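Local atomic coordinates of SdbC (Legionella pneumophila subsp. pneumophila, PDB entry 4KSN), a protein that is of unknown function, though it is probably a Legionella effector, represented here by its C-terminal domain. Residues A[19-22]-A[23-27]. The protein carries 1 engineered substitution. Numbering follows the deposited sequence.
Sequences YDTG and LGVYE
Glu27 lays its CB over one face of the Tyr19 ring, 4.0 Å from the centroid and 25° off the ring normal. This is a CH-pi contact, nearer the CZ-CE2 side of the ring than its middle. The Glu27 carboxylate does not stack on the ring: the two planes are 61° apart. The Glu27 chain bends after CB, and its CG passes 3.4 Å from Thr21 CG2. Thr21 and Tyr19 thus both pack on the aliphatic part of Glu27.

The backbones pair at the end of the beta hairpin of strands 10-20 and 26-33. Tyr19 and Glu27 form an antiparallel hydrogen-bonded pair, with Tyr19 N to Glu27 O and Glu27 N to Tyr19 O both at 3.0 Å. Asp20 and Tyr26 follow as a non-hydrogen-bonded pair, their side chains on the other face of the sheet.

Thr21 closes the turn. Its N donates to Val25 O at 3.1 Å, in a nearly straight bond. Chi1 of 53° turns OG1 inward over the turn, where it donates to the same Val25 O at 2.6 Å. OG1 also accepts from Leu23 N at 3.2 Å. At Gly22 the backbone angles would press a CB against Thr21 O.

Glu27 OE1 forms a salt bridge with Arg55 NH2 and a hydrogen bond with Tyr33 OH, both of the second subunit; OE2 accepts from Leu57 N there. Tyr19 OH bonds to Leu57 O of that subunit. The chemistry therefore divides in two: Thr21 fixes the turn through a doubly gripped carbonyl, while the polar ends of Tyr19 and Glu27 join the hairpin to its partner chain.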
loop_
_atom_site.group_PDB
_atom_site.type_symbol
_atom_site.label_atom_id
_atom_site.label_comp_id
_atom_site.label_asym_id
_atom_site.label_seq_id
_atom_site.Cartn_x
_atom_site.Cartn_y
_atom_site.Cartn_z
ATOM N N TYR A 19 23.125 14.572 -7.712
ATOM C CA TYR A 19 24.355 13.773 -7.600
ATOM C C TYR A 19 25.454 14.334 -8.517
ATOM O O TYR A 19 25.208 14.845 -9.590
ATOM C CB TYR A 19 24.112 12.290 -7.876
ATOM C CG TYR A 19 23.691 11.959 -9.286
ATOM C CD1 TYR A 19 24.626 11.665 -10.273
ATOM C CD2 TYR A 19 22.336 11.885 -9.629
ATOM C CE1 TYR A 19 24.232 11.393 -11.594
ATOM C CE2 TYR A 19 21.938 11.583 -10.907
ATOM C CZ TYR A 19 22.860 11.306 -11.882
ATOM O OH TYR A 19 22.437 11.008 -13.114
ATOM N N ASP A 20 26.673 14.292 -8.013
ATOM C CA ASP A 20 27.838 14.738 -8.779
ATOM C C ASP A 20 28.174 13.609 -9.750
ATOM O O ASP A 20 28.215 12.432 -9.364
ATOM C CB ASP A 20 28.991 15.023 -7.810
ATOM C CG ASP A 20 30.332 15.243 -8.521
ATOM O OD1 ASP A 20 30.400 16.046 -9.474
ATOM O OD2 ASP A 20 31.279 14.577 -8.088
ATOM N N THR A 21 28.316 13.977 -11.005
ATOM C CA THR A 21 28.641 13.015 -12.065
ATOM C C THR A 21 30.088 12.486 -11.971
ATOM O O THR A 21 30.328 11.267 -12.012
ATOM C CB THR A 21 28.424 13.671 -13.419
ATOM O OG1 THR A 21 29.144 14.916 -13.487
ATOM C CG2 THR A 21 26.916 13.942 -13.612
ATOM N N GLY A 22 31.027 13.405 -11.778
ATOM C CA GLY A 22 32.460 13.067 -11.794
ATOM C C GLY A 22 33.123 13.813 -12.917
ATOM O O GLY A 22 34.313 13.633 -13.188
ATOM N N LEU A 23 32.340 14.653 -13.584
ATOM C CA LEU A 23 32.774 15.385 -14.754
ATOM C C LEU A 23 32.525 16.879 -14.590
ATOM O O LEU A 23 32.429 17.586 -15.591
ATOM C CB LEU A 23 32.018 14.884 -15.994
ATOM C CG LEU A 23 32.283 13.465 -16.523
ATOM C CD1 LEU A 23 31.991 12.362 -15.508
ATOM C CD2 LEU A 23 31.476 13.243 -17.796
ATOM N N GLY A 24 32.401 17.358 -13.347
ATOM C CA GLY A 24 32.236 18.800 -13.081
ATOM C C GLY A 24 30.817 19.335 -13.197
ATOM O O GLY A 24 30.565 20.553 -13.283
ATOM N N VAL A 25 29.848 18.439 -13.205
ATOM C CA VAL A 25 28.486 18.897 -13.213
ATOM C C VAL A 25 27.683 17.972 -12.317
ATOM O O VAL A 25 28.055 16.835 -12.153
ATOM C CB VAL A 25 27.969 18.996 -14.656
ATOM C CG1 VAL A 25 27.601 17.634 -15.238
ATOM C CG2 VAL A 25 26.837 19.987 -14.722
ATOM N N TYR A 26 26.668 18.513 -11.653
ATOM C CA TYR A 26 25.692 17.658 -10.930
ATOM C C TYR A 26 24.361 17.602 -11.696
ATOM O O TYR A 26 23.971 18.532 -12.375
ATOM C CB TYR A 26 25.476 18.126 -9.472
ATOM C CG TYR A 26 24.790 19.466 -9.358
ATOM C CD1 TYR A 26 25.512 20.670 -9.348
ATOM C CD2 TYR A 26 23.393 19.546 -9.218
ATOM C CE1 TYR A 26 24.859 21.901 -9.263
ATOM C CE2 TYR A 26 22.745 20.764 -9.133
ATOM C CZ TYR A 26 23.484 21.945 -9.136
ATOM O OH TYR A 26 22.770 23.121 -9.043
ATOM N N GLU A 27 23.622 16.495 -11.467
ATOM C CA GLU A 27 22.386 16.239 -12.169
ATOM C C GLU A 27 21.310 16.251 -11.128
ATOM O O GLU A 27 21.570 15.811 -10.006
ATOM C CB GLU A 27 22.412 14.862 -12.867
ATOM C CG GLU A 27 23.567 14.667 -13.862
ATOM C CD GLU A 27 23.420 15.507 -15.081
ATOM O OE1 GLU A 27 22.667 16.535 -15.111
ATOM O OE2 GLU A 27 24.029 15.106 -16.094
#